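Local coordinates for uncharacterized protein MJ0754 (Methanocaldococcus jannaschii, PDB 3Q4N), which is of unknown function but, as a ferritin-like four-helix-bundle protein with a dinuclear centre, binds metal, at residues M24-K29 against G80-P85; S101-L106 against R152-Y157. All blocks are in the same frame, centred on the assembly; numbering follows the deposited sequence.

Contact 1: M24-K29 against G80-P85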
ATOM      1  N   MET B  24     -12.653  -3.569   0.942  1.00 63.70           N
ATOM      2  CA  MET B  24     -12.929  -2.449   1.803  1.00 62.49           C
ATOM      3  C   MET B  24     -13.907  -2.807   2.900  1.00 62.51           C
ATOM      4  O   MET B  24     -13.797  -2.304   4.014  1.00 62.18           O
ATOM      5  CB  MET B  24     -13.462  -1.304   0.982  1.00 62.15           C
ATOM      6  CG  MET B  24     -12.382  -0.528   0.239  1.00 61.23           C
ATOM      7  SD  MET B  24     -10.928  -0.063   1.207  1.00 56.98           S
ATOM      8  CE  MET B  24     -11.566   0.823   2.601  1.00 55.83           C
ATOM      9  N   ARG B  25     -14.861  -3.679   2.587  1.00 62.73           N
ATOM     10  CA  ARG B  25     -15.810  -4.177   3.582  1.00 63.00           C
ATOM     11  C   ARG B  25     -15.031  -4.845   4.700  1.00 63.31           C
ATOM     12  O   ARG B  25     -15.280  -4.587   5.878  1.00 63.27           O
ATOM     13  CB  ARG B  25     -16.790  -5.173   2.955  1.00 63.01           C
ATOM     14  CG  ARG B  25     -17.657  -5.972   3.947  1.00 63.82           C
ATOM     15  CD  ARG B  25     -18.855  -5.163   4.470  1.00 65.37           C
ATOM     16  NE  ARG B  25     -19.702  -5.925   5.392  1.00 65.84           N
ATOM     17  CZ  ARG B  25     -20.407  -5.377   6.383  1.00 67.14           C
ATOM     18  NH1 ARG B  25     -20.383  -4.064   6.594  1.00 66.28           N
ATOM     19  NH2 ARG B  25     -21.138  -6.142   7.176  1.00 67.34           N
ATOM     20  N   GLU B  26     -14.074  -5.691   4.334  1.00 63.35           N
ATOM     21  CA  GLU B  26     -13.247  -6.301   5.352  1.00 63.82           C
ATOM     22  C   GLU B  26     -12.151  -5.405   5.900  1.00 63.83           C
ATOM     23  O   GLU B  26     -11.696  -5.610   7.027  1.00 64.17           O
ATOM     24  CB  GLU B  26     -12.680  -7.630   4.895  1.00 64.27           C
ATOM     25  CG  GLU B  26     -13.165  -8.773   5.764  1.00 65.39           C
ATOM     26  CD  GLU B  26     -13.191 -10.108   5.045  1.00 66.90           C
ATOM     27  OE1 GLU B  26     -12.581 -10.220   3.948  1.00 66.31           O
ATOM     28  OE2 GLU B  26     -13.829 -11.038   5.604  1.00 68.07           O
ATOM     29  N   GLU B  27     -11.737  -4.402   5.132  1.00 63.50           N
ATOM     30  CA  GLU B  27     -10.728  -3.509   5.651  1.00 63.16           C
ATOM     31  C   GLU B  27     -11.234  -2.771   6.881  1.00 62.53           C
ATOM     32  O   GLU B  27     -10.531  -2.750   7.885  1.00 62.87           O
ATOM     33  CB  GLU B  27     -10.175  -2.571   4.592  1.00 63.50           C
ATOM     34  CG  GLU B  27      -8.757  -2.110   4.921  1.00 65.37           C
ATOM     35  CD  GLU B  27      -7.937  -1.711   3.683  1.00 69.13           C
ATOM     36  OE1 GLU B  27      -7.459  -0.547   3.627  1.00 71.02           O
ATOM     37  OE2 GLU B  27      -7.762  -2.556   2.768  1.00 69.70           O
ATOM     38  N   GLU B  28     -12.454  -2.218   6.807  1.00 61.80           N
ATOM     39  CA  GLU B  28     -13.076  -1.431   7.897  1.00 60.89           C
ATOM     40  C   GLU B  28     -13.377  -2.286   9.125  1.00 60.41           C
ATOM     41  O   GLU B  28     -13.421  -1.806  10.267  1.00 60.02           O
ATOM     42  CB  GLU B  28     -14.363  -0.762   7.417  1.00 60.43           C
ATOM     43  CG  GLU B  28     -14.211   0.160   6.192  1.00 62.99           C
ATOM     44  CD  GLU B  28     -13.504   1.520   6.468  1.00 66.45           C
ATOM     45  OE1 GLU B  28     -13.978   2.313   7.310  1.00 66.42           O
ATOM     46  OE2 GLU B  28     -12.466   1.814   5.822  1.00 67.69           O
ATOM     47  N   LYS B  29     -13.594  -3.567   8.884  1.00 60.16           N
ATOM     48  CA  LYS B  29     -13.827  -4.486   9.967  1.00 60.12           C
ATOM     49  C   LYS B  29     -12.525  -4.728  10.742  1.00 59.77           C
ATOM     50  O   LYS B  29     -12.528  -4.781  11.984  1.00 59.62           O
ATOM     51  CB  LYS B  29     -14.423  -5.790   9.451  1.00 60.25           C
ATOM     52  CG  LYS B  29     -14.736  -6.759  10.568  1.00 60.96           C
ATOM     53  CD  LYS B  29     -15.538  -7.951  10.114  1.00 60.47           C
ATOM     54  CE  LYS B  29     -15.639  -8.941  11.246  1.00 60.72           C
ATOM     55  NZ  LYS B  29     -14.343  -9.617  11.478  1.00 60.76           N
ATOM     56  N   GLY B  80     -11.999 -10.505  14.915  1.00 75.35           N
ATOM     57  CA  GLY B  80     -10.752 -11.114  14.466  1.00 75.17           C
ATOM     58  C   GLY B  80     -10.884 -12.225  13.448  1.00 74.93           C
ATOM     59  O   GLY B  80      -9.913 -12.915  13.156  1.00 74.60           O
ATOM     60  N   VAL B  81     -12.084 -12.382  12.902  1.00 75.13           N
ATOM     61  CA  VAL B  81     -12.361 -13.403  11.905  1.00 75.56           C
ATOM     62  C   VAL B  81     -12.556 -12.786  10.513  1.00 75.90           C
ATOM     63  O   VAL B  81     -13.326 -11.833  10.354  1.00 75.57           O
ATOM     64  CB  VAL B  81     -13.609 -14.191  12.300  1.00 75.58           C
ATOM     65  CG1 VAL B  81     -13.758 -15.434  11.421  1.00 75.76           C
ATOM     66  CG2 VAL B  81     -13.541 -14.554  13.774  1.00 75.55           C
ATOM     67  N   PHE B  82     -11.856 -13.327   9.512  1.00 76.42           N
ATOM     68  CA  PHE B  82     -11.856 -12.744   8.154  1.00 76.78           C
ATOM     69  C   PHE B  82     -11.747 -13.789   7.050  1.00 77.12           C
ATOM     70  O   PHE B  82     -10.956 -14.722   7.166  1.00 77.12           O
ATOM     71  CB  PHE B  82     -10.677 -11.769   7.987  1.00 76.71           C
ATOM     72  CG  PHE B  82     -10.742 -10.575   8.887  1.00 76.14           C
ATOM     73  CD1 PHE B  82     -11.315  -9.397   8.451  1.00 75.76           C
ATOM     74  CD2 PHE B  82     -10.228 -10.630  10.169  1.00 76.01           C
ATOM     75  CE1 PHE B  82     -11.387  -8.290   9.274  1.00 75.61           C
ATOM     76  CE2 PHE B  82     -10.302  -9.532  11.003  1.00 75.76           C
ATOM     77  CZ  PHE B  82     -10.877  -8.358  10.552  1.00 75.89           C
ATOM     78  N   SER B  83     -12.525 -13.614   5.982  1.00 77.44           N
ATOM     79  CA  SER B  83     -12.316 -14.351   4.736  1.00 78.14           C
ATOM     80  C   SER B  83     -10.868 -14.202   4.328  1.00 78.64           C
ATOM     81  O   SER B  83     -10.039 -15.064   4.633  1.00 79.31           O
ATOM     82  CB  SER B  83     -13.165 -13.786   3.597  1.00 77.95           C
ATOM     83  OG  SER B  83     -14.536 -14.091   3.759  1.00 79.28           O
ATOM     84  N   ASN B  84     -10.571 -13.089   3.657  1.00 78.62           N
ATOM     85  CA  ASN B  84      -9.251 -12.812   3.129  1.00 78.49           C
ATOM     86  C   ASN B  84      -8.157 -12.827   4.210  1.00 78.81           C
ATOM     87  O   ASN B  84      -8.116 -11.937   5.069  1.00 78.89           O
ATOM     88  CB  ASN B  84      -9.282 -11.478   2.407  1.00 78.29           C
ATOM     89  CG  ASN B  84      -7.973 -11.142   1.765  1.00 78.23           C
ATOM     90  OD1 ASN B  84      -7.114 -12.002   1.571  1.00 79.51           O
ATOM     91  ND2 ASN B  84      -7.806  -9.882   1.421  1.00 77.92           N
ATOM     92  N   PRO B  85      -7.259 -13.842   4.163  1.00 78.96           N
ATOM     93  CA  PRO B  85      -6.258 -14.059   5.218  1.00 79.05           C
ATOM     94  C   PRO B  85      -5.323 -12.868   5.385  1.00 79.28           C
ATOM     95  O   PRO B  85      -4.765 -12.656   6.458  1.00 79.50           O
ATOM     96  CB  PRO B  85      -5.488 -15.284   4.727  1.00 78.77           C
ATOM     97  CG  PRO B  85      -6.418 -15.962   3.790  1.00 78.89           C
ATOM     98  CD  PRO B  85      -7.124 -14.845   3.094  1.00 78.81           C
TER
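E26 and K29, one turn apart on helix 15-42, reach from the helix to the irregular chain of 80-85, which leads from a loop into helix 85-98. The backbones stand well apart, with CA of E26 7.2 Å from CA of F82, and long side chains on the helix side fill the interval. E26 runs extended beyond CG and ends at the amide of S83: S83 N donates to E26 OE2 at 2.9 Å in a bent bond (N-H...O 144°), coming from above the carboxylate plane. The acid suits the place because a loop amide there needs an acceptor; the hydroxyl of S83 is used otherwise, bonding to the carbonyl of P73. On its way E26 also lays CG against the edge of the F82 ring, near the ring plane. Shortening this residue to an alanine is likely to leave the S83 amide without its carboxylate acceptor and open a gap at the edge of F82. K29 points CG away from its own backbone N (chi1 -178°) and stays extended until a bend at chi4, its ammonium lying over one face of F82. K29 NZ is 4.0 Å from the F82 ring centroid, 17° off the normal, a cation-pi contact. The same nitrogen donates to V81 O at 2.7 Å, while D33 in a salt bridge and the carbonyl of S78 are further partners, so a lysine suits this gathering of acceptors and aromatic face. Together they fasten to helix 15-42 the long crossover, carrying helix 85-98, that joins helices 45-68 and 102-125 of the ferritin-like bundle.

Contact 2: S101-L106 against R152-Y157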
ATOM      1  N   SER B 101       2.203  -1.387  24.465  1.00 73.27           N
ATOM      2  CA  SER B 101       2.069  -0.169  25.257  1.00 72.46           C
ATOM      3  C   SER B 101       0.888   0.671  24.814  1.00 72.01           C
ATOM      4  O   SER B 101       0.463   0.586  23.674  1.00 71.82           O
ATOM      5  CB  SER B 101       3.359   0.667  25.203  1.00 72.48           C
ATOM      6  OG  SER B 101       3.446   1.446  24.020  1.00 71.75           O
ATOM      7  N   GLU B 102       0.378   1.495  25.722  1.00 71.73           N
ATOM      8  CA  GLU B 102      -0.475   2.620  25.349  1.00 71.55           C
ATOM      9  C   GLU B 102       0.042   3.371  24.119  1.00 71.44           C
ATOM     10  O   GLU B 102      -0.672   3.500  23.126  1.00 71.66           O
ATOM     11  CB  GLU B 102      -0.619   3.584  26.513  1.00 71.29           C
ATOM     12  CG  GLU B 102      -1.705   3.169  27.461  1.00 72.47           C
ATOM     13  CD  GLU B 102      -1.670   3.934  28.758  1.00 73.68           C
ATOM     14  OE1 GLU B 102      -2.748   4.121  29.364  1.00 73.67           O
ATOM     15  OE2 GLU B 102      -0.563   4.338  29.177  1.00 75.27           O
ATOM     16  N   VAL B 103       1.279   3.855  24.165  1.00 71.09           N
ATOM     17  CA  VAL B 103       1.829   4.535  23.001  1.00 70.83           C
ATOM     18  C   VAL B 103       1.712   3.639  21.741  1.00 70.90           C
ATOM     19  O   VAL B 103       1.434   4.139  20.636  1.00 70.52           O
ATOM     20  CB  VAL B 103       3.283   5.019  23.245  1.00 70.94           C
ATOM     21  CG1 VAL B 103       3.756   5.927  22.094  1.00 70.50           C
ATOM     22  CG2 VAL B 103       3.409   5.740  24.609  1.00 70.92           C
ATOM     23  N   ASP B 104       1.882   2.322  21.918  1.00 70.41           N
ATOM     24  CA  ASP B 104       1.782   1.376  20.803  1.00 70.43           C
ATOM     25  C   ASP B 104       0.381   1.267  20.239  1.00 69.76           C
ATOM     26  O   ASP B 104       0.161   1.547  19.051  1.00 69.59           O
ATOM     27  CB  ASP B 104       2.289  -0.002  21.195  1.00 71.07           C
ATOM     28  CG  ASP B 104       3.819  -0.096  21.147  1.00 73.73           C
ATOM     29  OD1 ASP B 104       4.453   0.723  20.432  1.00 74.96           O
ATOM     30  OD2 ASP B 104       4.389  -0.992  21.823  1.00 76.08           O
ATOM     31  N   ALA B 105      -0.556   0.852  21.092  1.00 68.85           N
ATOM     32  CA  ALA B 105      -1.995   0.940  20.804  1.00 67.63           C
ATOM     33  C   ALA B 105      -2.278   2.141  19.931  1.00 66.76           C
ATOM     34  O   ALA B 105      -2.829   2.012  18.845  1.00 67.04           O
ATOM     35  CB  ALA B 105      -2.786   1.050  22.084  1.00 67.60           C
ATOM     36  N   LEU B 106      -1.864   3.308  20.409  1.00 65.91           N
ATOM     37  CA  LEU B 106      -2.028   4.570  19.688  1.00 64.79           C
ATOM     38  C   LEU B 106      -1.376   4.592  18.298  1.00 64.12           C
ATOM     39  O   LEU B 106      -2.000   5.026  17.337  1.00 63.60           O
ATOM     40  CB  LEU B 106      -1.494   5.711  20.542  1.00 64.75           C
ATOM     41  CG  LEU B 106      -2.486   6.248  21.555  1.00 65.20           C
ATOM     42  CD1 LEU B 106      -1.836   7.343  22.358  1.00 66.98           C
ATOM     43  CD2 LEU B 106      -3.705   6.776  20.835  1.00 65.54           C
ATOM     44  N   ARG B 152      -3.459  13.568  17.810  1.00 68.51           N
ATOM     45  CA  ARG B 152      -3.602  14.485  18.947  1.00 68.73           C
ATOM     46  C   ARG B 152      -3.344  13.742  20.240  1.00 67.82           C
ATOM     47  O   ARG B 152      -2.640  14.231  21.131  1.00 67.98           O
ATOM     48  CB  ARG B 152      -4.972  15.189  18.994  1.00 69.28           C
ATOM     49  CG  ARG B 152      -4.887  16.741  19.238  1.00 72.40           C
ATOM     50  CD  ARG B 152      -3.886  17.191  20.390  1.00 77.33           C
ATOM     51  NE  ARG B 152      -3.123  18.423  20.073  1.00 80.81           N
ATOM     52  CZ  ARG B 152      -1.972  18.806  20.655  1.00 81.99           C
ATOM     53  NH1 ARG B 152      -1.400  18.067  21.613  1.00 82.42           N
ATOM     54  NH2 ARG B 152      -1.382  19.941  20.280  1.00 80.58           N
ATOM     55  N   MET B 153      -3.898  12.542  20.313  1.00 66.91           N
ATOM     56  CA  MET B 153      -3.683  11.640  21.431  1.00 65.65           C
ATOM     57  C   MET B 153      -2.213  11.245  21.589  1.00 65.72           C
ATOM     58  O   MET B 153      -1.719  11.090  22.708  1.00 65.49           O
ATOM     59  CB  MET B 153      -4.545  10.406  21.244  1.00 64.83           C
ATOM     60  CG  MET B 153      -4.914   9.750  22.529  1.00 62.29           C
ATOM     61  SD  MET B 153      -5.898  10.846  23.502  1.00 57.10           S
ATOM     62  CE  MET B 153      -7.280  11.119  22.378  1.00 57.91           C
ATOM     63  N   LEU B 154      -1.518  11.090  20.464  1.00 65.95           N
ATOM     64  CA  LEU B 154      -0.088  10.740  20.481  1.00 66.00           C
ATOM     65  C   LEU B 154       0.749  11.843  21.068  1.00 65.82           C
ATOM     66  O   LEU B 154       1.618  11.574  21.906  1.00 65.68           O
ATOM     67  CB  LEU B 154       0.440  10.373  19.092  1.00 65.96           C
ATOM     68  CG  LEU B 154       0.269   8.889  18.743  1.00 66.18           C
ATOM     69  CD1 LEU B 154       0.583   8.684  17.284  1.00 67.73           C
ATOM     70  CD2 LEU B 154       1.126   7.941  19.595  1.00 66.05           C
ATOM     71  N   ASN B 155       0.477  13.073  20.625  1.00 65.35           N
ATOM     72  CA  ASN B 155       1.085  14.269  21.195  1.00 65.39           C
ATOM     73  C   ASN B 155       0.921  14.339  22.725  1.00 65.22           C
ATOM     74  O   ASN B 155       1.857  14.660  23.440  1.00 64.98           O
ATOM     75  CB  ASN B 155       0.463  15.515  20.574  1.00 65.84           C
ATOM     76  CG  ASN B 155       0.630  15.578  19.063  1.00 66.60           C
ATOM     77  OD1 ASN B 155      -0.105  16.318  18.386  1.00 66.01           O
ATOM     78  ND2 ASN B 155       1.592  14.804  18.521  1.00 66.51           N
ATOM     79  N   ASN B 156      -0.274  14.024  23.209  1.00 65.08           N
ATOM     80  CA  ASN B 156      -0.528  13.903  24.633  1.00 65.23           C
ATOM     81  C   ASN B 156       0.389  12.905  25.355  1.00 65.62           C
ATOM     82  O   ASN B 156       0.551  12.987  26.577  1.00 66.01           O
ATOM     83  CB  ASN B 156      -1.994  13.537  24.875  1.00 65.03           C
ATOM     84  CG  ASN B 156      -2.956  14.549  24.293  1.00 64.73           C
ATOM     85  OD1 ASN B 156      -4.072  14.201  23.925  1.00 65.50           O
ATOM     86  ND2 ASN B 156      -2.531  15.805  24.198  1.00 63.38           N
ATOM     87  N   TYR B 157       0.978  11.970  24.616  1.00 65.67           N
ATOM     88  CA  TYR B 157       1.944  11.034  25.195  1.00 66.25           C
ATOM     89  C   TYR B 157       3.372  11.360  24.706  1.00 66.71           C
ATOM     90  O   TYR B 157       4.261  10.484  24.655  1.00 66.07           O
ATOM     91  CB  TYR B 157       1.585   9.583  24.843  1.00 66.42           C
ATOM     92  CG  TYR B 157       0.436   8.938  25.606  1.00 66.33           C
ATOM     93  CD1 TYR B 157       0.616   7.692  26.222  1.00 66.79           C
ATOM     94  CD2 TYR B 157      -0.835   9.539  25.684  1.00 65.41           C
ATOM     95  CE1 TYR B 157      -0.425   7.061  26.917  1.00 66.11           C
ATOM     96  CE2 TYR B 157      -1.889   8.912  26.366  1.00 65.76           C
ATOM     97  CZ  TYR B 157      -1.672   7.668  26.986  1.00 66.49           C
ATOM     98  OH  TYR B 157      -2.683   7.021  27.684  1.00 65.90           O
TER
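Apolar packing centres on L106, buried with L154, and on M153 at the margin, where helix 102-125 begins and helix 130-155 draws to its close. L106 sets its CB against a methyl of L154, with L106 CB to L154 CD2 at 3.6 Å, while its other end turns to the methionine: L106 CD2 meets M153 CG at 3.6 Å, the two side chains crossing at about a right angle. Leucine's branched end spreads two methyls against M153, whose unbranched, flexible thioether chain can bend clear of them. The bends of M153 at chi2 (63°) and chi3 carry its sulfur end away from L106, and its side chain also touches I46 of helix 45-68. V103, one turn before L106, divides its methyls: CG1 lies near L154 CD2, CG2 near Y157 CD1.

These helices follow one another in the chain, and the contact closes one end of an antiparallel helix pair of the ferritin-like bundle, the turn between them lying at the far end.

Aromatic contacts belong to Y157, whose ring reaches across to the first turn of helix 102-125. L106 CD1 sits over one face, 4.2 Å from the centroid of the Y157 ring and 15° off its normal, a CH-pi contact offset toward the rim. E102 has its CD at the ring edge, the carboxylate turned nearly perpendicular to the ring (87°), and Y157 CE1 lies 3.5 Å from E102 CB. A tyrosine suits this partly exposed border, offering an aromatic face to the leucine methyl while its rim packs against the E102 chain.

Polar bonding is local to 101-106, where S101 caps the helix: its OG accepts from D104 N at 2.8 Å, satisfying an amide of the first turn that has no helical carbonyl to use.

Contacts 1 and 2 lie in one ferritin-like domain but do not touch: their centres are 25 Å apart and their nearest atoms about 14 Å. Along the chain they come in series, helix 85-98 running on from the loop of contact 1 toward the start of helix 102-125 in contact 2. The centre of contact 1 lies about 10 Å, and that of contact 2 about 18 Å, from the centre of the chain, contact 2 being at an end of the bundle. Contact 1 is the more polar. On the side of helix 15-42 turned from the loop, E28 of the same segment bonds to H57 and lies close to E54 and D116, a cluster consistent with the dinuclear metal site of ferritin-like proteins; contact 2 is mostly apolar.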